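PDB 5C86: kelch domain-containing protein from Colletotrichum graminicola M1.001, which probably oxidises alcohols at a copper site, as a fungal alcohol oxidase of the galactose oxidase and glyoxal oxidase family (AA5). Local coordinates for residues 187-192 with 201-206; 122-127 with 181-186; 131-136 with 145-150. All blocks are in the same frame, centred on the assembly; numbering follows the deposited sequence.

Contact 1: 187-192 with 201-206; sequences GSVLQA and YDTKGT
The second and third strands of one four-stranded blade of the kelch beta-propeller, 188-191 and 197-202, run antiparallel as a beta hairpin, and this contact is the end of that hairpin away from its turn. Val189 and Tyr201 form a hydrogen-bonded pair: Val189 N gives to Tyr201 O at 2.8 Å, and Tyr201 N gives back to Val189 O over the same length. Ser188 and Asp202 make the next, non-hydrogen-bonded pair. Beyond it Thr203 grips the carbonyl of Gly187 twice. Thr203 OG1 donates to Gly187 O at 2.6 Å, in the carbonyl plane and on a lone pair, whereas Thr203 N, 3.1 Å from Gly187 O, comes in from 36° above that plane. With OG1 set between the backbone N and the carbonyl carbon (chi1 65°), the threonine turns its hydroxyl to this oxygen and sends CG2 against Val189 CG2 at 3.9 Å, the two side chains crossing at about a right angle. On the same side of the sheet the Tyr201 ring presents its edge to Gln191, CE2 lying 4.0 Å from Gln191 CB; the tyrosine hydroxyl is bonded to Pro163 O and the glutamine amide to Asn199. Asp202 ties off the strand end as an Asx turn: its OD1 accepts Lys204 N and, from the opposite face of the carboxylate, Lys204 NZ at 2.9 Å in a salt bridge. NZ also bonds Asn186 O, joining this turn to the residue just before Gly187. Strand 181-183 flanks 188-191 on one side and strand 208-214 flanks 197-202 on the other, while Phe132 and Ile134 of strand 131-134, in the preceding blade, cover the face carrying Val189, Tyr201 and Thr203.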
loop_
_atom_site.group_PDB
_atom_site.type_symbol
_atom_site.label_atom_id
_atom_site.label_comp_id
_atom_site.label_asym_id
_atom_site.label_seq_id
_atom_site.Cartn_x
_atom_site.Cartn_y
_atom_site.Cartn_z
ATOM N N GLY A 187 -4.890 -15.191 -11.482
ATOM C CA GLY A 187 -4.846 -15.634 -10.114
ATOM C C GLY A 187 -3.456 -15.826 -9.602
ATOM O O GLY A 187 -3.319 -16.368 -8.519
ATOM N N SER A 188 -2.435 -15.394 -10.319
ATOM C CA SER A 188 -1.083 -15.517 -9.920
ATOM C C SER A 188 -0.739 -14.398 -8.884
ATOM O O SER A 188 -1.383 -13.351 -8.884
ATOM C CB SER A 188 -0.151 -15.453 -11.070
ATOM O OG SER A 188 -0.138 -14.139 -11.618
ATOM N N VAL A 189 0.281 -14.655 -8.098
ATOM C CA VAL A 189 0.851 -13.696 -7.135
ATOM C C VAL A 189 2.340 -13.806 -7.225
ATOM O O VAL A 189 2.902 -14.904 -7.028
ATOM C CB VAL A 189 0.331 -13.894 -5.735
ATOM C CG1 VAL A 189 1.084 -12.945 -4.763
ATOM C CG2 VAL A 189 -1.139 -13.699 -5.591
ATOM N N LEU A 190 3.046 -12.720 -7.512
ATOM C CA LEU A 190 4.442 -12.698 -7.426
ATOM C C LEU A 190 4.880 -12.329 -6.020
ATOM O O LEU A 190 4.477 -11.247 -5.534
ATOM C CB LEU A 190 5.084 -11.725 -8.391
ATOM C CG LEU A 190 6.587 -11.547 -8.321
ATOM C CD1 LEU A 190 7.247 -12.860 -8.718
ATOM C CD2 LEU A 190 7.096 -10.424 -9.189
ATOM N N GLN A 191 5.703 -13.163 -5.392
ATOM C CA GLN A 191 6.469 -12.720 -4.203
ATOM C C GLN A 191 7.771 -12.191 -4.630
ATOM O O GLN A 191 8.657 -12.907 -5.076
ATOM C CB GLN A 191 6.591 -13.866 -3.225
ATOM C CG GLN A 191 7.624 -13.680 -2.141
ATOM C CD GLN A 191 8.944 -14.341 -2.448
ATOM O OE1 GLN A 191 9.022 -15.352 -3.179
ATOM N NE2 GLN A 191 10.051 -13.724 -1.937
ATOM N N ALA A 192 7.885 -10.864 -4.669
ATOM C CA ALA A 192 8.999 -10.132 -5.187
ATOM C C ALA A 192 10.179 -9.948 -4.254
ATOM O O ALA A 192 11.231 -9.482 -4.644
ATOM C CB ALA A 192 8.520 -8.789 -5.782
ATOM N N TYR A 201 3.374 -17.702 -7.195
ATOM C CA TYR A 201 2.341 -18.496 -6.588
ATOM C C TYR A 201 1.108 -18.416 -7.449
ATOM O O TYR A 201 0.821 -17.378 -8.094
ATOM C CB TYR A 201 1.979 -18.039 -5.204
ATOM C CG TYR A 201 3.081 -18.277 -4.184
ATOM C CD1 TYR A 201 3.122 -19.470 -3.493
ATOM C CD2 TYR A 201 4.081 -17.346 -3.925
ATOM C CE1 TYR A 201 4.130 -19.723 -2.564
ATOM C CE2 TYR A 201 5.078 -17.597 -3.011
ATOM C CZ TYR A 201 5.118 -18.803 -2.336
ATOM O OH TYR A 201 6.079 -19.103 -1.372
ATOM N N ASP A 202 0.392 -19.548 -7.549
ATOM C CA ASP A 202 -0.878 -19.631 -8.239
ATOM C C ASP A 202 -1.865 -19.940 -7.178
ATOM O O ASP A 202 -1.666 -20.861 -6.367
ATOM C CB ASP A 202 -0.816 -20.750 -9.287
ATOM C CG ASP A 202 -2.107 -20.888 -10.121
ATOM O OD1 ASP A 202 -3.138 -20.275 -9.849
ATOM O OD2 ASP A 202 -2.041 -21.690 -11.073
ATOM N N THR A 203 -2.910 -19.139 -7.096
ATOM C CA THR A 203 -3.873 -19.209 -6.081
ATOM C C THR A 203 -5.113 -20.006 -6.497
ATOM O O THR A 203 -6.066 -20.034 -5.715
ATOM C CB THR A 203 -4.325 -17.815 -5.586
ATOM O OG1 THR A 203 -4.993 -17.142 -6.659
ATOM C CG2 THR A 203 -3.069 -17.003 -5.083
ATOM N N LYS A 204 -5.099 -20.578 -7.682
ATOM C CA LYS A 204 -6.302 -21.272 -8.181
ATOM C C LYS A 204 -6.159 -22.767 -7.762
ATOM O O LYS A 204 -5.036 -23.283 -7.607
ATOM C CB LYS A 204 -6.359 -21.159 -9.676
ATOM C CG LYS A 204 -6.510 -19.741 -10.227
ATOM C CD LYS A 204 -6.787 -19.786 -11.728
ATOM C CE LYS A 204 -5.763 -20.448 -12.623
ATOM N NZ LYS A 204 -4.347 -20.077 -12.444
ATOM N N GLY A 205 -7.282 -23.451 -7.574
ATOM C CA GLY A 205 -7.228 -24.936 -7.385
ATOM C C GLY A 205 -6.585 -25.266 -6.044
ATOM O O GLY A 205 -6.990 -24.710 -5.004
ATOM N N THR A 206 -5.590 -26.154 -6.089
ATOM C CA THR A 206 -4.845 -26.533 -4.922
ATOM C C THR A 206 -3.529 -25.721 -4.822
ATOM O O THR A 206 -2.708 -25.910 -3.899
ATOM C CB THR A 206 -4.545 -28.081 -4.853
ATOM O OG1 THR A 206 -3.721 -28.450 -5.927
ATOM C CG2 THR A 206 -5.820 -28.889 -4.981
#

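Contact 2: 122-127 with 181-186; sequences SSCTTS and LWSWKN
Ser183 OG donates to Thr125 O at 2.7 Å, joining segments 122-127 and 181-186. The hydroxyl approaches from well above the carbonyl plane, 55° out of it. It reaches that oxygen because OG lies anti to its own carbonyl carbon (chi1 -63°), a setting that also brings OG to 3.4 Å from Cys124 SG. The sulfur in turn packs on Leu181 CB at 4.0 Å. Further toward the start of both strands, the CD1 branch of Leu181 sits 3.6 Å from Ser122 CB and also touches Ser122 O, while the serine hydroxyl is bonded to Ala179 O.

At the other end a water takes over: it accepts from Ser127 N at 2.9 Å and donates to Trp184 O at 2.7 Å, bridging the two loops that follow the strands. Ser127 OG itself bonds Gly187 N, a second link to the neighbouring blade.

Strands 122-125 and 181-183 are the first strands of two successive propeller blades. They run almost parallel, 10° apart, with axes 7.0 Å from each other, so side chains rather than backbone ladders join them. Ser122 lies about 8 Å, side chain to side chain, from Tyr120 and from His423, both copper ligands; the metal is absent here. The chemistry therefore changes along the interface, from Leu181 packed against Ser122 and Cys124, through Ser183 bonded to a main-chain carbonyl, to a water-bridged end: a buried hydroxyl and a bridging water give the blades polar ties without any backbone pairing of the two strands.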
loop_
_atom_site.group_PDB
_atom_site.type_symbol
_atom_site.label_atom_id
_atom_site.label_comp_id
_atom_site.label_asym_id
_atom_site.label_seq_id
_atom_site.Cartn_x
_atom_site.Cartn_y
_atom_site.Cartn_z
ATOM N N SER A 122 1.620 -11.007 4.756
ATOM C CA SER A 122 1.093 -10.122 3.725
ATOM C C SER A 122 -0.164 -10.781 3.145
ATOM O O SER A 122 -0.274 -12.028 2.995
ATOM C CB SER A 122 2.156 -9.898 2.693
ATOM O OG SER A 122 3.222 -9.113 3.257
ATOM N N SER A 123 -1.078 -9.904 2.765
ATOM C CA SER A 123 -2.345 -10.233 2.180
ATOM C C SER A 123 -2.469 -9.462 0.870
ATOM O O SER A 123 -2.158 -8.248 0.842
ATOM C CB SER A 123 -3.396 -9.710 3.158
ATOM O OG SER A 123 -4.712 -9.972 2.671
ATOM N N CYS A 124 -3.058 -10.078 -0.123
ATOM C CA CYS A 124 -3.375 -9.333 -1.350
ATOM C C CYS A 124 -4.632 -9.843 -2.013
ATOM O O CYS A 124 -4.968 -11.029 -1.967
ATOM C CB CYS A 124 -2.195 -9.422 -2.343
ATOM S SG CYS A 124 -1.754 -11.101 -2.948
ATOM N N THR A 125 -5.282 -8.929 -2.730
ATOM C CA THR A 125 -6.447 -9.168 -3.496
ATOM C C THR A 125 -6.006 -9.680 -4.834
ATOM O O THR A 125 -5.265 -9.025 -5.579
ATOM C CB THR A 125 -7.286 -7.927 -3.625
ATOM O OG1 THR A 125 -7.661 -7.504 -2.334
ATOM C CG2 THR A 125 -8.570 -8.206 -4.360
ATOM N N THR A 126 -6.549 -10.831 -5.270
ATOM C CA THR A 126 -6.130 -11.398 -6.521
ATOM C C THR A 126 -7.026 -10.914 -7.685
ATOM O O THR A 126 -8.045 -10.252 -7.477
ATOM C CB THR A 126 -6.146 -12.962 -6.515
ATOM O OG1 THR A 126 -7.536 -13.379 -6.562
ATOM C CG2 THR A 126 -5.520 -13.459 -5.266
ATOM N N SER A 127 -6.626 -11.312 -8.876
ATOM C CA SER A 127 -7.411 -10.985 -10.086
ATOM C C SER A 127 -8.839 -11.525 -10.015
ATOM O O SER A 127 -9.740 -11.060 -10.702
ATOM C CB SER A 127 -6.726 -11.503 -11.297
ATOM O OG SER A 127 -6.638 -12.949 -11.342
ATOM N N LEU A 181 4.114 -9.046 -1.950
ATOM C CA LEU A 181 3.137 -9.735 -2.810
ATOM C C LEU A 181 2.499 -8.794 -3.839
ATOM O O LEU A 181 2.035 -7.671 -3.521
ATOM C CB LEU A 181 2.049 -10.300 -2.000
ATOM C CG LEU A 181 2.394 -11.303 -0.872
ATOM C CD1 LEU A 181 1.142 -11.833 -0.219
ATOM C CD2 LEU A 181 3.237 -12.429 -1.424
ATOM N N TRP A 182 2.567 -9.227 -5.088
ATOM C CA TRP A 182 1.962 -8.481 -6.204
ATOM C C TRP A 182 1.057 -9.405 -6.998
ATOM O O TRP A 182 1.591 -10.261 -7.689
ATOM C CB TRP A 182 3.045 -7.802 -7.065
ATOM C CG TRP A 182 3.677 -6.721 -6.322
ATOM C CD1 TRP A 182 4.878 -6.722 -5.691
ATOM C CD2 TRP A 182 3.035 -5.495 -5.965
ATOM N NE1 TRP A 182 5.043 -5.554 -4.981
ATOM C CE2 TRP A 182 3.937 -4.774 -5.137
ATOM C CE3 TRP A 182 1.794 -4.968 -6.232
ATOM C CZ2 TRP A 182 3.586 -3.578 -4.557
ATOM C CZ3 TRP A 182 1.445 -3.790 -5.690
ATOM C CH2 TRP A 182 2.344 -3.101 -4.833
ATOM N N SER A 183 -0.233 -9.154 -6.941
ATOM C CA SER A 183 -1.162 -9.932 -7.747
ATOM C C SER A 183 -1.019 -9.665 -9.213
ATOM O O SER A 183 -0.722 -8.523 -9.664
ATOM C CB SER A 183 -2.563 -9.630 -7.349
ATOM O OG SER A 183 -2.788 -10.015 -6.013
ATOM N N TRP A 184 -1.168 -10.738 -10.002
ATOM C CA TRP A 184 -0.952 -10.653 -11.435
ATOM C C TRP A 184 -1.979 -11.534 -12.216
ATOM O O TRP A 184 -3.002 -11.876 -11.683
ATOM C CB TRP A 184 0.527 -10.923 -11.751
ATOM C CG TRP A 184 1.059 -10.538 -13.094
ATOM C CD1 TRP A 184 1.755 -11.361 -14.044
ATOM C CD2 TRP A 184 0.993 -9.235 -13.713
ATOM N NE1 TRP A 184 2.121 -10.620 -15.131
ATOM C CE2 TRP A 184 1.672 -9.338 -14.972
ATOM C CE3 TRP A 184 0.497 -7.992 -13.300
ATOM C CZ2 TRP A 184 1.853 -8.246 -15.769
ATOM C CZ3 TRP A 184 0.696 -6.868 -14.147
ATOM C CH2 TRP A 184 1.332 -7.034 -15.364
ATOM N N LYS A 185 -1.655 -11.862 -13.450
ATOM C CA LYS A 185 -2.614 -12.465 -14.355
ATOM C C LYS A 185 -3.128 -13.791 -13.826
ATOM O O LYS A 185 -2.331 -14.557 -13.225
ATOM C CB LYS A 185 -1.966 -12.601 -15.705
ATOM C CG LYS A 185 -1.607 -11.261 -16.352
ATOM C CD LYS A 185 -0.902 -11.418 -17.710
ATOM C CE LYS A 185 -0.468 -10.048 -18.265
ATOM N NZ LYS A 185 -0.128 -10.209 -19.733
ATOM N N ASN A 186 -4.413 -14.037 -14.044
ATOM C CA ASN A 186 -5.024 -15.383 -13.853
ATOM C C ASN A 186 -4.740 -16.000 -12.495
ATOM O O ASN A 186 -4.317 -17.175 -12.368
ATOM C CB ASN A 186 -4.391 -16.274 -14.911
ATOM C CG ASN A 186 -5.182 -17.584 -15.135
ATOM O OD1 ASN A 186 -6.312 -17.704 -14.739
ATOM N ND2 ASN A 186 -4.534 -18.545 -15.691
HETATM O O HOH W 1 -4.016 -12.471 -9.217
#

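Contact 3: 131-136 with 145-150; sequences IFVIGG and NGEVYD
Ile131 and Tyr149 pair through both backbone bonds, Tyr149 N to Ile131 O at 2.7 Å and Ile131 N to Tyr149 O at 3.0 Å, in the two middle strands of an antiparallel kelch blade. Two residues along, Val133 and Glu147 repeat the pattern, Val133 N lying 2.9 Å from Glu147 O. Between them Phe132 and Val148 form a non-hydrogen-bonded pair whose side chains leave on the other face of the sheet. Phe132 CG is anti to the backbone N (chi1 174°), which brings CD1 to 3.5 Å from Glu147 O. The strands are 4.6 Å apart at closest approach and lie at 158° to each other.

Side chains of each hydrogen-bonded pair lie side by side and point the same way. Ile131 CB meets Tyr149 CB at 4.0 Å, and its CG1 comes to the edge of the tyrosine ring. Placed between the backbone N and the carbonyl carbon (chi1 63°), the methylene CG of Glu147 is pressed to 3.5 Å from Val133 CG2, so the aliphatic part of the acid packs while its extended chain carries the carboxylate onward. That group, buried, makes a salt bridge from OE1 to Arg118 and also accepts the backbone N-H groups of Gln115 and Ile116, which fix its position and would be expected to favour the charged form. Arg118 bonds the main-chain oxygens of Asn145 and Gly135 as well, reaching both segments at once.

The Tyr149 hydroxyl bonds Asn154 OD1, and its ring meets that of Trp156 on the fourth strand, 155-158; strand 122-125 borders the other side of 131-134. Next along from Val133, Ile134 lies over Gly146, its CG1 3.7 Å from Gly146 N.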
loop_
_atom_site.group_PDB
_atom_site.type_symbol
_atom_site.label_atom_id
_atom_site.label_comp_id
_atom_site.label_asym_id
_atom_site.label_seq_id
_atom_site.Cartn_x
_atom_site.Cartn_y
_atom_site.Cartn_z
ATOM N N ILE A 131 -8.725 -13.223 -1.567
ATOM C CA ILE A 131 -7.693 -12.626 -0.675
ATOM C C ILE A 131 -6.669 -13.687 -0.336
ATOM O O ILE A 131 -7.034 -14.707 0.333
ATOM C CB ILE A 131 -8.213 -12.030 0.615
ATOM C CG1 ILE A 131 -9.428 -11.123 0.481
ATOM C CG2 ILE A 131 -7.076 -11.442 1.386
ATOM C CD1 ILE A 131 -9.294 -9.928 -0.444
ATOM N N PHE A 132 -5.447 -13.548 -0.794
ATOM C CA PHE A 132 -4.351 -14.541 -0.584
ATOM C C PHE A 132 -3.503 -14.050 0.553
ATOM O O PHE A 132 -3.098 -12.847 0.558
ATOM C CB PHE A 132 -3.529 -14.685 -1.847
ATOM C CG PHE A 132 -2.324 -15.534 -1.753
ATOM C CD1 PHE A 132 -2.420 -16.909 -1.524
ATOM C CD2 PHE A 132 -1.055 -14.959 -1.840
ATOM C CE1 PHE A 132 -1.276 -17.706 -1.569
ATOM C CE2 PHE A 132 0.098 -15.765 -1.806
ATOM C CZ PHE A 132 -0.010 -17.143 -1.669
ATOM N N VAL A 133 -3.193 -14.946 1.498
ATOM C CA VAL A 133 -2.210 -14.585 2.559
ATOM C C VAL A 133 -1.135 -15.643 2.628
ATOM O O VAL A 133 -1.394 -16.846 2.339
ATOM C CB VAL A 133 -2.834 -14.395 3.958
ATOM C CG1 VAL A 133 -3.976 -13.398 3.977
ATOM C CG2 VAL A 133 -3.413 -15.691 4.511
ATOM N N ILE A 134 0.064 -15.211 3.030
ATOM C CA ILE A 134 1.122 -16.148 3.241
ATOM C C ILE A 134 2.108 -15.588 4.247
ATOM O O ILE A 134 2.302 -14.375 4.364
ATOM C CB ILE A 134 1.798 -16.566 1.912
ATOM C CG1 ILE A 134 2.662 -17.858 2.079
ATOM C CG2 ILE A 134 2.633 -15.412 1.308
ATOM C CD1 ILE A 134 3.077 -18.478 0.787
ATOM N N GLY A 135 2.752 -16.514 4.956
ATOM C CA GLY A 135 3.649 -16.132 6.044
ATOM C C GLY A 135 3.047 -15.527 7.268
ATOM O O GLY A 135 1.846 -15.605 7.541
ATOM N N GLY A 136 3.900 -14.897 8.058
ATOM C CA GLY A 136 3.472 -14.093 9.179
ATOM C C GLY A 136 3.699 -14.885 10.481
ATOM O O GLY A 136 2.764 -15.551 10.948
ATOM N N ASN A 145 1.966 -21.347 5.865
ATOM C CA ASN A 145 1.739 -21.564 4.490
ATOM C C ASN A 145 0.582 -20.749 3.901
ATOM O O ASN A 145 -0.090 -20.016 4.616
ATOM C CB ASN A 145 1.561 -23.064 4.191
ATOM C CG ASN A 145 2.791 -23.859 4.502
ATOM O OD1 ASN A 145 3.901 -23.479 4.161
ATOM N ND2 ASN A 145 2.603 -25.058 5.054
ATOM N N GLY A 146 0.485 -20.828 2.574
ATOM C CA GLY A 146 -0.502 -20.005 1.848
ATOM C C GLY A 146 -1.912 -20.452 1.981
ATOM O O GLY A 146 -2.183 -21.675 2.060
ATOM N N GLU A 147 -2.852 -19.492 2.064
ATOM C CA GLU A 147 -4.246 -19.784 2.054
ATOM C C GLU A 147 -4.973 -18.680 1.322
ATOM O O GLU A 147 -4.456 -17.546 1.201
ATOM C CB GLU A 147 -4.809 -20.022 3.417
ATOM C CG GLU A 147 -4.778 -18.879 4.459
ATOM C CD GLU A 147 -5.395 -19.334 5.751
ATOM O OE1 GLU A 147 -4.678 -19.373 6.770
ATOM O OE2 GLU A 147 -6.616 -19.598 5.770
ATOM N N VAL A 148 -6.185 -18.979 0.924
ATOM C CA VAL A 148 -6.975 -18.028 0.097
ATOM C C VAL A 148 -8.402 -17.927 0.575
ATOM O O VAL A 148 -9.051 -18.948 0.906
ATOM C CB VAL A 148 -6.831 -18.358 -1.353
ATOM C CG1 VAL A 148 -7.427 -19.715 -1.771
ATOM C CG2 VAL A 148 -7.441 -17.234 -2.237
ATOM N N TYR A 149 -8.903 -16.681 0.678
ATOM C CA TYR A 149 -10.213 -16.361 1.105
ATOM C C TYR A 149 -11.131 -16.077 -0.114
ATOM O O TYR A 149 -10.820 -15.207 -0.941
ATOM C CB TYR A 149 -10.244 -15.180 2.009
ATOM C CG TYR A 149 -11.568 -14.800 2.549
ATOM C CD1 TYR A 149 -12.251 -15.608 3.476
ATOM C CD2 TYR A 149 -12.190 -13.647 2.166
ATOM C CE1 TYR A 149 -13.455 -15.218 4.004
ATOM C CE2 TYR A 149 -13.430 -13.227 2.667
ATOM C CZ TYR A 149 -14.117 -14.041 3.605
ATOM O OH TYR A 149 -15.387 -13.659 4.085
ATOM N N ASP A 150 -12.297 -16.716 -0.155
ATOM C CA ASP A 150 -13.273 -16.483 -1.230
ATOM C C ASP A 150 -14.359 -15.708 -0.566
ATOM O O ASP A 150 -15.136 -16.231 0.217
ATOM C CB ASP A 150 -13.784 -17.800 -1.804
ATOM C CG ASP A 150 -14.867 -17.587 -2.903
ATOM O OD1 ASP A 150 -15.457 -16.505 -2.926
ATOM O OD2 ASP A 150 -15.099 -18.506 -3.676
#

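In the fold
From the N terminus, strand 122-125 opens contact 2 and leads directly into strand 131-134, where contact 3 begins. Contact 3 closes a short loop to 145-150, nested inside the much longer loop that contact 2 closes at 181-186. The chain then starts contact 1 at once, and 201-206 closes it in series with the other two. Contacts 1 and 3 each join the two middle strands of a four-stranded blade; contact 2 ties the first strands of those two blades. Val189 of contact 1 packs on both Cys124 of contact 2 and Phe132 of contact 3, so the three contacts share one interblade core.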